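Local coordinates for DNA methyltransferase (Nicotiana tabacum, PDB 4ONQ), which probably transfers methyl groups from S-adenosylmethionine to carbon 5 of cytosine in DNA, this chain being the catalytic domain of a plant DRM-type methyltransferase, at residues Lys50-Trp53 with Asp54-Ser58; Glu66-Ser70 with Lys71-Ala75; Gly147-Pro150 with Met151-Lys155; Ala175-Pro179 with Asp180-Met184; Asn209-Val213 with Asp214-Tyr218. The protein carries 5 engineered substitutions. All blocks are in the same frame, centred on the assembly; numbering follows the deposited sequence.

Contact 1 (Lys50-Trp53 with Asp54-Ser58). Engineered in segment 54-58: S58 (natural residue Arg).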
# COMPACT_ATOMS: atom_id res chain seq x y z
N LYS A 50 -13.62 6.25 -16.29
CA LYS A 50 -13.14 5.41 -17.38
C LYS A 50 -11.95 6.03 -18.11
O LYS A 50 -10.95 5.35 -18.41
CB LYS A 50 -14.30 5.15 -18.36
CG LYS A 50 -13.92 4.44 -19.65
CD LYS A 50 -13.95 2.93 -19.50
CE LYS A 50 -13.75 2.25 -20.85
NZ LYS A 50 -13.68 0.76 -20.73
N GLY A 51 -12.06 7.33 -18.38
CA GLY A 51 -11.04 8.05 -19.13
C GLY A 51 -9.69 8.10 -18.46
O GLY A 51 -8.65 8.10 -19.13
N VAL A 52 -9.68 8.13 -17.13
CA VAL A 52 -8.42 8.21 -16.39
C VAL A 52 -7.62 6.92 -16.53
O VAL A 52 -6.43 6.94 -16.85
CB VAL A 52 -8.63 8.54 -14.91
CG1 VAL A 52 -7.31 8.50 -14.16
CG2 VAL A 52 -9.27 9.91 -14.76
N TRP A 53 -8.27 5.78 -16.29
CA TRP A 53 -7.60 4.50 -16.43
C TRP A 53 -7.23 4.23 -17.88
O TRP A 53 -6.20 3.63 -18.17
CB TRP A 53 -8.45 3.37 -15.84
CG TRP A 53 -8.27 3.24 -14.35
CD1 TRP A 53 -9.19 3.51 -13.38
CD2 TRP A 53 -7.08 2.83 -13.67
NE1 TRP A 53 -8.65 3.28 -12.14
CE2 TRP A 53 -7.36 2.86 -12.29
CE3 TRP A 53 -5.81 2.43 -14.10
CZ2 TRP A 53 -6.41 2.51 -11.34
CZ3 TRP A 53 -4.87 2.09 -13.15
CH2 TRP A 53 -5.18 2.13 -11.79
N ASP A 54 -8.07 4.71 -18.81
CA ASP A 54 -7.70 4.65 -20.22
C ASP A 54 -6.39 5.40 -20.48
O ASP A 54 -5.48 4.88 -21.12
CB ASP A 54 -8.82 5.18 -21.11
CG ASP A 54 -9.97 4.19 -21.26
OD1 ASP A 54 -9.74 2.98 -21.06
OD2 ASP A 54 -11.09 4.62 -21.60
N THR A 55 -6.30 6.62 -19.96
CA THR A 55 -5.10 7.45 -20.08
C THR A 55 -3.87 6.77 -19.49
O THR A 55 -2.81 6.74 -20.11
CB THR A 55 -5.28 8.81 -19.37
OG1 THR A 55 -6.37 9.53 -19.95
CG2 THR A 55 -4.01 9.64 -19.47
N ILE A 56 -4.03 6.24 -18.28
CA ILE A 56 -2.93 5.57 -17.59
C ILE A 56 -2.44 4.36 -18.38
O ILE A 56 -1.23 4.17 -18.53
CB ILE A 56 -3.34 5.15 -16.16
CG1 ILE A 56 -3.52 6.39 -15.27
CG2 ILE A 56 -2.29 4.22 -15.55
CD1 ILE A 56 -4.16 6.09 -13.92
N SER A 57 -3.37 3.56 -18.89
CA SER A 57 -3.00 2.42 -19.72
C SER A 57 -2.26 2.84 -20.98
O SER A 57 -1.22 2.28 -21.31
CB SER A 57 -4.23 1.59 -20.08
OG SER A 57 -4.77 0.93 -18.95
N SER A 58 -2.80 3.83 -21.69
CA SER A 58 -2.19 4.29 -22.93
C SER A 58 -0.79 4.84 -22.67
O SER A 58 0.11 4.66 -23.49
CB SER A 58 -3.05 5.35 -23.62
OG SER A 58 -3.00 6.59 -22.94

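Contact 2 (Glu66-Ser70 with Lys71-Ala75)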
# COMPACT_ATOMS: atom_id res chain seq x y z
N GLU A 66 -4.46 -4.34 -13.04
CA GLU A 66 -4.91 -5.47 -12.26
C GLU A 66 -5.55 -4.90 -11.01
O GLU A 66 -4.88 -4.30 -10.17
CB GLU A 66 -3.73 -6.38 -11.91
CG GLU A 66 -4.09 -7.50 -10.94
CD GLU A 66 -2.93 -8.44 -10.64
OE1 GLU A 66 -1.76 -8.04 -10.84
OE2 GLU A 66 -3.19 -9.58 -10.20
N PHE A 67 -6.86 -5.07 -10.90
CA PHE A 67 -7.61 -4.52 -9.78
C PHE A 67 -7.67 -5.52 -8.64
O PHE A 67 -8.08 -6.67 -8.83
CB PHE A 67 -9.02 -4.13 -10.20
CG PHE A 67 -9.07 -2.99 -11.18
CD1 PHE A 67 -8.75 -1.70 -10.78
CD2 PHE A 67 -9.44 -3.21 -12.50
CE1 PHE A 67 -8.79 -0.65 -11.68
CE2 PHE A 67 -9.49 -2.17 -13.40
CZ PHE A 67 -9.16 -0.89 -12.99
N VAL A 68 -7.25 -5.09 -7.46
CA VAL A 68 -7.28 -5.95 -6.29
C VAL A 68 -7.61 -5.18 -5.00
O VAL A 68 -7.19 -4.02 -4.82
CB VAL A 68 -6.00 -6.84 -6.17
CG1 VAL A 68 -4.85 -6.24 -6.93
CG2 VAL A 68 -5.63 -7.10 -4.72
N ASP A 69 -8.41 -5.82 -4.16
CA ASP A 69 -8.82 -5.27 -2.88
C ASP A 69 -7.96 -5.91 -1.81
O ASP A 69 -7.85 -7.13 -1.74
CB ASP A 69 -10.30 -5.60 -2.64
CG ASP A 69 -10.91 -4.80 -1.51
OD1 ASP A 69 -10.20 -4.50 -0.52
OD2 ASP A 69 -12.11 -4.46 -1.61
N SER A 70 -7.35 -5.08 -0.97
CA SER A 70 -6.42 -5.59 0.03
C SER A 70 -7.13 -6.32 1.16
O SER A 70 -6.49 -6.83 2.08
CB SER A 70 -5.55 -4.47 0.59
OG SER A 70 -4.62 -4.03 -0.39
N LYS A 71 -8.43 -6.45 1.06
CA LYS A 71 -9.17 -7.14 2.05
C LYS A 71 -8.91 -8.60 1.97
O LYS A 71 -9.22 -9.34 2.84
CB LYS A 71 -10.63 -6.89 1.85
CG LYS A 71 -11.28 -7.76 0.85
CD LYS A 71 -12.67 -7.30 0.63
CE LYS A 71 -13.50 -8.22 -0.19
NZ LYS A 71 -14.83 -7.66 -0.40
N TYR A 72 -8.31 -9.00 0.88
CA TYR A 72 -7.88 -10.38 0.70
C TYR A 72 -6.49 -10.61 1.27
O TYR A 72 -5.94 -11.70 1.16
CB TYR A 72 -7.93 -10.75 -0.78
CG TYR A 72 -9.34 -10.73 -1.33
CD1 TYR A 72 -10.27 -11.68 -0.93
CD2 TYR A 72 -9.74 -9.77 -2.25
CE1 TYR A 72 -11.56 -11.67 -1.42
CE2 TYR A 72 -11.03 -9.75 -2.74
CZ TYR A 72 -11.93 -10.70 -2.33
OH TYR A 72 -13.21 -10.70 -2.82
N PHE A 73 -5.92 -9.57 1.88
CA PHE A 73 -4.57 -9.67 2.42
C PHE A 73 -4.48 -9.23 3.88
O PHE A 73 -3.50 -9.53 4.56
CB PHE A 73 -3.59 -8.89 1.56
CG PHE A 73 -3.45 -9.42 0.16
CD1 PHE A 73 -2.44 -10.31 -0.15
CD2 PHE A 73 -4.34 -9.06 -0.83
CE1 PHE A 73 -2.31 -10.81 -1.43
CE2 PHE A 73 -4.22 -9.56 -2.11
CZ PHE A 73 -3.20 -10.43 -2.41
N CYS A 74 -5.51 -8.53 4.35
CA CYS A 74 -5.53 -8.02 5.71
C CYS A 74 -6.96 -7.70 6.11
O CYS A 74 -7.89 -7.96 5.35
CB CYS A 74 -4.66 -6.77 5.85
SG CYS A 74 -5.25 -5.38 4.87
N ALA A 75 -7.12 -7.14 7.30
CA ALA A 75 -8.45 -6.89 7.84
C ALA A 75 -9.01 -5.52 7.44
O ALA A 75 -10.04 -5.09 7.96
CB ALA A 75 -8.43 -7.03 9.35

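Contact 3 (Gly147-Pro150 with Met151-Lys155)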
# COMPACT_ATOMS: atom_id res chain seq x y z
N GLY A 147 -28.36 -1.81 25.67
CA GLY A 147 -28.33 -2.72 24.53
C GLY A 147 -29.60 -3.53 24.35
O GLY A 147 -30.03 -4.21 25.28
N GLU A 148 -30.18 -3.45 23.16
CA GLU A 148 -29.59 -2.78 22.02
C GLU A 148 -30.25 -1.44 21.81
O GLU A 148 -31.31 -1.20 22.29
CB GLU A 148 -29.82 -3.64 20.78
CG GLU A 148 -29.31 -5.05 20.88
CD GLU A 148 -29.75 -5.93 19.72
OE1 GLU A 148 -30.80 -5.68 19.11
OE2 GLU A 148 -29.03 -6.89 19.41
N PRO A 149 -29.61 -0.56 21.07
CA PRO A 149 -30.22 0.74 20.77
C PRO A 149 -31.22 0.63 19.62
O PRO A 149 -31.17 -0.33 18.85
CB PRO A 149 -29.02 1.60 20.37
CG PRO A 149 -28.02 0.64 19.86
CD PRO A 149 -28.21 -0.63 20.62
N PRO A 150 -32.13 1.61 19.52
CA PRO A 150 -33.10 1.66 18.42
C PRO A 150 -32.39 1.55 17.08
O PRO A 150 -31.21 1.92 16.96
CB PRO A 150 -33.73 3.04 18.57
CG PRO A 150 -33.63 3.33 20.02
CD PRO A 150 -32.33 2.71 20.47
N MET A 151 -33.10 1.02 16.08
CA MET A 151 -32.53 0.81 14.76
C MET A 151 -31.95 2.07 14.12
O MET A 151 -30.91 2.00 13.48
CB MET A 151 -33.57 0.18 13.83
CG MET A 151 -33.91 -1.26 14.17
SD MET A 151 -32.45 -2.32 14.13
CE MET A 151 -31.77 -1.88 12.53
N ARG A 152 -32.62 3.20 14.28
CA ARG A 152 -32.16 4.42 13.62
C ARG A 152 -30.87 4.93 14.24
O ARG A 152 -30.02 5.48 13.53
CB ARG A 152 -33.21 5.53 13.62
CG ARG A 152 -33.62 5.95 14.99
CD ARG A 152 -34.01 7.42 15.08
NE ARG A 152 -33.72 7.90 16.43
CZ ARG A 152 -34.36 7.52 17.53
NH1 ARG A 152 -33.99 8.01 18.70
NH2 ARG A 152 -35.38 6.68 17.45
N VAL A 153 -30.70 4.75 15.54
CA VAL A 153 -29.43 5.11 16.16
C VAL A 153 -28.36 4.09 15.79
O VAL A 153 -27.23 4.48 15.51
CB VAL A 153 -29.52 5.35 17.70
CG1 VAL A 153 -30.90 5.06 18.20
CG2 VAL A 153 -28.46 4.55 18.45
N GLN A 154 -28.72 2.81 15.73
CA GLN A 154 -27.80 1.79 15.24
C GLN A 154 -27.27 2.19 13.86
O GLN A 154 -26.07 2.09 13.59
CB GLN A 154 -28.48 0.43 15.15
CG GLN A 154 -28.62 -0.31 16.46
CD GLN A 154 -29.16 -1.73 16.26
OE1 GLN A 154 -28.82 -2.40 15.28
NE2 GLN A 154 -30.01 -2.18 17.18
N LYS A 155 -28.16 2.67 13.00
CA LYS A 155 -27.76 3.09 11.67
C LYS A 155 -26.87 4.32 11.73
O LYS A 155 -25.85 4.38 11.04
CB LYS A 155 -28.98 3.36 10.79
CG LYS A 155 -28.58 3.65 9.35
CD LYS A 155 -29.71 4.26 8.55
CE LYS A 155 -29.19 4.80 7.23
NZ LYS A 155 -28.25 3.85 6.56

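Contact 4 (Ala175-Pro179 with Asp180-Met184)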
# COMPACT_ATOMS: atom_id res chain seq x y z
N ALA A 175 -13.37 4.26 19.23
CA ALA A 175 -12.15 5.04 19.09
C ALA A 175 -11.63 4.93 17.68
O ALA A 175 -11.84 3.93 17.00
CB ALA A 175 -11.11 4.54 20.08
N PRO A 176 -10.95 5.98 17.21
CA PRO A 176 -10.22 5.78 15.95
C PRO A 176 -9.05 4.83 16.18
O PRO A 176 -8.62 4.65 17.32
CB PRO A 176 -9.72 7.19 15.61
CG PRO A 176 -9.64 7.89 16.95
CD PRO A 176 -10.74 7.31 17.79
N LEU A 177 -8.55 4.21 15.11
CA LEU A 177 -7.36 3.38 15.20
C LEU A 177 -6.17 4.21 15.67
O LEU A 177 -5.98 5.34 15.23
CB LEU A 177 -7.03 2.79 13.83
CG LEU A 177 -8.09 1.86 13.24
CD1 LEU A 177 -7.88 1.75 11.73
CD2 LEU A 177 -8.04 0.49 13.91
N GLU A 178 -5.36 3.65 16.56
CA GLU A 178 -4.10 4.27 16.93
C GLU A 178 -3.05 3.88 15.88
O GLU A 178 -3.19 2.84 15.23
CB GLU A 178 -3.67 3.84 18.34
CG GLU A 178 -4.53 4.42 19.48
CD GLU A 178 -4.40 5.94 19.63
OE1 GLU A 178 -3.26 6.46 19.57
OE2 GLU A 178 -5.44 6.61 19.81
N PRO A 179 -2.02 4.72 15.69
CA PRO A 179 -1.00 4.49 14.65
C PRO A 179 -0.35 3.10 14.63
O PRO A 179 -0.09 2.62 13.53
CB PRO A 179 0.04 5.57 14.95
CG PRO A 179 -0.75 6.68 15.56
CD PRO A 179 -1.83 6.01 16.37
N ASP A 180 -0.10 2.45 15.77
CA ASP A 180 0.48 1.10 15.74
C ASP A 180 -0.47 0.09 15.07
O ASP A 180 -0.03 -0.80 14.33
CB ASP A 180 0.91 0.62 17.13
CG ASP A 180 -0.25 0.43 18.08
OD1 ASP A 180 -1.06 1.37 18.22
OD2 ASP A 180 -0.37 -0.67 18.66
N GLU A 181 -1.77 0.25 15.31
CA GLU A 181 -2.78 -0.60 14.69
C GLU A 181 -2.80 -0.42 13.18
O GLU A 181 -2.86 -1.39 12.42
CB GLU A 181 -4.16 -0.35 15.31
CG GLU A 181 -4.17 -0.57 16.81
CD GLU A 181 -5.45 -0.10 17.50
OE1 GLU A 181 -6.11 0.85 17.03
OE2 GLU A 181 -5.77 -0.68 18.56
N VAL A 182 -2.73 0.84 12.74
CA VAL A 182 -2.67 1.14 11.31
C VAL A 182 -1.40 0.56 10.69
O VAL A 182 -1.44 -0.06 9.63
CB VAL A 182 -2.74 2.67 11.03
CG1 VAL A 182 -2.70 2.94 9.53
CG2 VAL A 182 -3.97 3.28 11.66
N GLU A 183 -0.27 0.73 11.38
CA GLU A 183 1.01 0.18 10.94
C GLU A 183 0.90 -1.31 10.71
O GLU A 183 1.37 -1.82 9.69
CB GLU A 183 2.09 0.43 11.98
CG GLU A 183 2.71 1.81 11.92
CD GLU A 183 3.63 2.07 13.10
OE1 GLU A 183 3.62 1.25 14.05
OE2 GLU A 183 4.36 3.09 13.07
N MET A 184 0.28 -2.02 11.64
CA MET A 184 0.20 -3.45 11.46
C MET A 184 -0.81 -3.84 10.38
O MET A 184 -0.59 -4.81 9.65
CB MET A 184 -0.03 -4.18 12.78
CG MET A 184 -1.43 -4.13 13.28
SD MET A 184 -2.03 -5.81 13.43
CE MET A 184 -2.96 -5.97 11.92

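Contact 5 (Asn209-Val213 with Asp214-Tyr218). With SFG (sinefungin), chain C.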
# COMPACT_ATOMS: atom_id res chain seq x y z
N ASN A 209 -1.53 7.08 3.19
CA ASN A 209 -1.17 7.18 1.78
C ASN A 209 -0.31 6.03 1.27
O ASN A 209 0.05 6.01 0.10
CB ASN A 209 -0.48 8.53 1.52
CG ASN A 209 -1.44 9.71 1.58
OD1 ASN A 209 -2.61 9.59 1.22
ND2 ASN A 209 -0.95 10.85 2.06
N SER A 210 0.00 5.07 2.13
CA SER A 210 1.00 4.06 1.80
C SER A 210 0.48 2.84 1.02
O SER A 210 -0.71 2.72 0.76
CB SER A 210 1.69 3.58 3.08
OG SER A 210 2.67 2.61 2.77
N PHE A 211 1.39 1.95 0.65
CA PHE A 211 1.02 0.65 0.09
C PHE A 211 0.49 -0.22 1.21
O PHE A 211 0.85 -0.04 2.37
CB PHE A 211 2.25 -0.07 -0.47
CG PHE A 211 2.76 0.47 -1.76
CD1 PHE A 211 1.90 0.97 -2.71
CD2 PHE A 211 4.12 0.44 -2.03
CE1 PHE A 211 2.39 1.45 -3.92
CE2 PHE A 211 4.62 0.92 -3.23
CZ PHE A 211 3.75 1.43 -4.17
N GLN A 212 -0.35 -1.19 0.87
CA GLN A 212 -0.58 -2.30 1.79
C GLN A 212 0.52 -3.31 1.46
O GLN A 212 0.56 -3.84 0.35
CB GLN A 212 -1.97 -2.91 1.59
CG GLN A 212 -2.50 -3.67 2.81
CD GLN A 212 -1.75 -4.96 3.07
OE1 GLN A 212 -1.44 -5.70 2.14
NE2 GLN A 212 -1.47 -5.24 4.34
N VAL A 213 1.42 -3.53 2.40
CA VAL A 213 2.63 -4.31 2.14
C VAL A 213 2.42 -5.78 1.72
O VAL A 213 3.15 -6.29 0.87
CB VAL A 213 3.61 -4.21 3.34
CG1 VAL A 213 4.82 -5.10 3.14
CG2 VAL A 213 4.05 -2.76 3.53
N ASP A 214 1.44 -6.46 2.30
CA ASP A 214 1.20 -7.87 1.98
C ASP A 214 0.76 -8.05 0.52
O ASP A 214 1.17 -9.00 -0.16
CB ASP A 214 0.16 -8.49 2.92
CG ASP A 214 0.52 -8.36 4.40
OD1 ASP A 214 1.29 -9.19 4.91
OD2 ASP A 214 0.02 -7.42 5.06
N THR A 215 -0.07 -7.13 0.05
CA THR A 215 -0.59 -7.13 -1.32
C THR A 215 0.56 -6.95 -2.32
O THR A 215 0.78 -7.78 -3.23
CB THR A 215 -1.62 -5.97 -1.50
OG1 THR A 215 -2.59 -6.01 -0.44
CG2 THR A 215 -2.34 -6.08 -2.84
N VAL A 216 1.28 -5.85 -2.14
CA VAL A 216 2.41 -5.53 -3.00
C VAL A 216 3.44 -6.66 -3.00
O VAL A 216 3.97 -7.02 -4.05
CB VAL A 216 3.08 -4.23 -2.55
CG1 VAL A 216 4.33 -3.97 -3.37
CG2 VAL A 216 2.10 -3.08 -2.67
N ALA A 217 3.70 -7.23 -1.83
CA ALA A 217 4.69 -8.30 -1.72
C ALA A 217 4.21 -9.53 -2.47
O ALA A 217 5.01 -10.23 -3.09
CB ALA A 217 4.96 -8.64 -0.27
N TYR A 218 2.91 -9.79 -2.41
CA TYR A 218 2.34 -10.88 -3.18
C TYR A 218 2.62 -10.69 -4.66
O TYR A 218 2.96 -11.64 -5.36
CB TYR A 218 0.83 -11.01 -2.95
CG TYR A 218 0.18 -12.16 -3.69
CD1 TYR A 218 0.40 -13.48 -3.31
CD2 TYR A 218 -0.66 -11.92 -4.77
CE1 TYR A 218 -0.20 -14.53 -3.99
CE2 TYR A 218 -1.27 -12.96 -5.45
CZ TYR A 218 -1.03 -14.26 -5.05
OH TYR A 218 -1.64 -15.29 -5.74
N SFG C . 4.36 4.70 -1.75
CA SFG C . 4.26 5.41 -0.46
C SFG C . 4.22 4.34 0.63
O SFG C . 4.12 3.15 0.28
OXT SFG C . 4.38 4.75 1.80
CB SFG C . 3.00 6.30 -0.50
CG SFG C . 3.34 7.35 -1.56
CD SFG C . 2.32 8.44 -1.96
NE SFG C . 1.10 7.89 -2.57
C5' SFG C . 3.19 9.27 -2.92
C4' SFG C . 4.23 9.75 -1.88
O4' SFG C . 4.25 10.93 -2.81
C3' SFG C . 4.20 10.73 -0.70
O3' SFG C . 5.46 10.76 -0.04
C2' SFG C . 3.86 12.02 -1.33
O2' SFG C . 4.05 13.07 -0.39
C1' SFG C . 5.13 11.91 -2.22
N9 SFG C . 5.23 13.09 -3.10
C8 SFG C . 4.39 14.10 -3.31
N7 SFG C . 4.91 14.90 -4.23
C5 SFG C . 6.08 14.38 -4.62
C6 SFG C . 6.99 14.80 -5.51
N6 SFG C . 6.72 15.93 -6.15
N1 SFG C . 8.11 14.11 -5.76
C2 SFG C . 8.34 12.93 -5.05
N3 SFG C . 7.37 12.52 -4.13
C4 SFG C . 6.25 13.24 -3.95

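Contact 1 (Lys50-Trp53 with Asp54-Ser58)
D54 folds back over K50: its CG stands beside its own backbone N (chi1 -76°), and OD2 rests against the lysine methylenes, nearest K50 CG at 3.4 Å, the two side chains crossing at a slant. K50 NZ and D54 OD1 remain 4.5 Å apart, too far for a salt bridge but close enough for a mild attraction at an exposed surface. T55 grips G51 O twice, through its backbone N and through OG1 at 2.8 Å, the two donors arriving from opposite faces of the carbonyl plane; a threonine on a helix can return its hydroxyl to the preceding turn in this way. I56 turns inward. Its CD1 sits over one face of the W53 six-membered ring, shifted toward the rim, 4.3 Å from the centroid; both residues are buried, as suits large apolar groups. At the exposed margin V52 CG1 touches I56 CD1 at 4.0 Å. S57 N bonds to W53 O, while S57 OG reaches I63 O and W53 NE1 reaches A46 O. The engineered S58 bonds back through OG to T55 O at 2.8 Å. Polar residues on one flank and W53 and I56 on the other, against strands 39-45 and 79-84, make this an amphipathic helix covering a beta-sheet.

Contact 2 (Glu66-Ser70 with Lys71-Ala75)
S70 O is gripped by two successive amides: F73 N at 2.8 Å, from well above the carbonyl plane, and C74 N in a weak, bent bond with an N-H...O angle of 129°. One residue earlier D69 O receives Y72 N at 3.3 Å, again from above the plane but with a nearly straight N-H. The carboxylate of D69 adds a side-chain version of the same turn. With CG opposite its backbone N (chi1 -166°), D69 swings OD1 forward to take K71 N at 3.1 Å, above the carboxylate plane; the same oxygen also accepts from R78 N, so a short acidic side chain satisfies two backbone amides at a buried site. K71 runs obliquely across this carboxylate, CD lying 3.7 Å from D69 OD2, and its CG covers the centre of one face of the Y72 ring. The ammonium is near OD2 but not paired with it. Farther in, V68 CG2 meets F73 CE2 at 3.9 Å, the two apolar side chains crossing at about a right angle, and F73 goes on to pack against helix 213-220. S70 OG is hydrogen-bonded to T215 OG1 of that helix. Overlapping type I turns with an Asx turn on D69 form a short 3-10 segment by which the chain leaves the outermost sheet strand 66-69.

Contact 3 (Gly147-Pro150 with Met151-Lys155)
This is a helix N-terminus in a peripheral part of the domain, where the loop holding E148, P149 and P150 packs against and bonds to the first turn of helix 151-164. P150 occupies the N-cap position. It has no side-chain acceptor to cap the helix, and its carbonyl makes the usual first helical bond: Q154 N meets P150 O at 2.9 Å, almost in line with the C=O. Q154 then adds a second bond with its side chain. Extended beyond CG (chi2 -173°), it reaches back along the loop and places NE2 2.7 Å from P149 O, close to the plane of its own amide. A glutamine is long enough for this reach, and its N-H satisfies a carbonyl that precedes the helix. The prolines suit the place because they have no N-H needing an acceptor and their rings hold the backbone stiff. Their carbons also pack on the helix. P149 CB touches V153 CG2 at 3.6 Å and P149 CG lies 3.6 Å from Q154 CG, both pairs crossing at about a right angle, while P150 CB meets V153 CG1 at 3.5 Å. V153 thus splits its two methyls between the rings, and a branched residue serves two neighbours. R152 lies more loosely, NH2 being 4.2 Å from P150 CB. The turn follows the loop from helix 132-143; P149 and Q154 rest on W116 and P150 on F145, while helix 151-164 continues toward the two-stranded antiparallel sheet 166-170 and 173-176.

Contact 4 (Ala175-Pro179 with Asp180-Met184)
E181 and L177 cross obliquely at the start of helix 179-186, while L177 and V182 meet at about a right angle. E181 is the reaching member: it leaves beside its own backbone N and then runs extended (chi2 170°), so that its carboxylate arrives at the chain entering the helix. There OE1 takes E178 N at 2.9 Å, approached from 42° above the carboxylate plane, and lies 3.7 Å from L177 CD2. L177 points its CB at the helix, 3.8 Å from V182 CG2; two branched apolar side chains fill the covered flank, V182 continuing onto L207. E178 is the N-cap residue. Its carbonyl accepts V182 N at 3.2 Å in the carbonyl plane and E181 N in a weak bond, whereas its carboxylate leads away to a salt bridge with R200. P179 follows at the first helical position, where a proline fits because no N-H is required, and its O accepts E183 N at 2.9 Å. Glutamate three residues after the N-cap, bonded to the N-cap amide, supplies one half of a capping box. Farther along, E183 OE2 forms a salt bridge with R203 and a hydrogen bond with T193 OG1, while OE1 accepts N191 N. D180 and E181 put two acidic side chains into the first turn, where the partial positive charge of a helix start would probably stabilise them as anions.

Contact 5 (Asn209-Val213 with Asp214-Tyr218)
A glutamine, Q212, does the side-chain capping here, a task more often left to shorter residues. Its amide works at both ends: OE1 accepts T215 N at 2.9 Å, nearly straight on, and T215 OG1 at 2.8 Å, while NE2 gives a straight bond of 2.7 Å to the anti lone pair of D214 OD2. The amide and carboxylate planes are only 11° apart, and the chain bends at chi2 (-70°) to curl back over the helix start. NE2 is also bonded to L185 O; with two acceptors for NE2 and two donors to OE1, the rotation of the buried amide is fixed. The loop before this N-cap lines the cofactor pocket of the class I methyltransferase fold, filled here by sinefungin, an analogue of S-adenosylmethionine. F211 N donates to sinefungin O at 3.0 Å, and the ring of F211 carries the ligand's amino nitrogen over the centre of one face. A flat aromatic serves that role and still offers carbon to the helix: F211 CG is 3.7 Å from V216 CG2, the side chains crossing at about a right angle. N209 O adds a weak bond from sinefungin NE, and E261 and I240 N hold the ligand from elsewhere. V216 itself leans on A246 of helix 242-249.

How the contacts relate
The five contacts follow one another along the chain, all within the DRM-type catalytic domain. Contacts 1 and 2 have centres about 22 Å apart yet touch where the rings of W53 and F67 meet edge to face, joining helix 50-59 to strand 66-69 at the edge of the mixed sheet. Contact 2 also meets contact 5, centres about 9 Å apart, through S70 with T215 and F73 with Y218. Contact 4 comes within about 5 Å of contact 5 at the nearest atoms without touching it. Contacts 1, 2 and 5 thus form a touching series from the surface helix 50-59 to the helix that follows the pocket-lining loop 209-211, whereas contact 3, its centre about 36 Å from that of contact 5, is remote from the cofactor site.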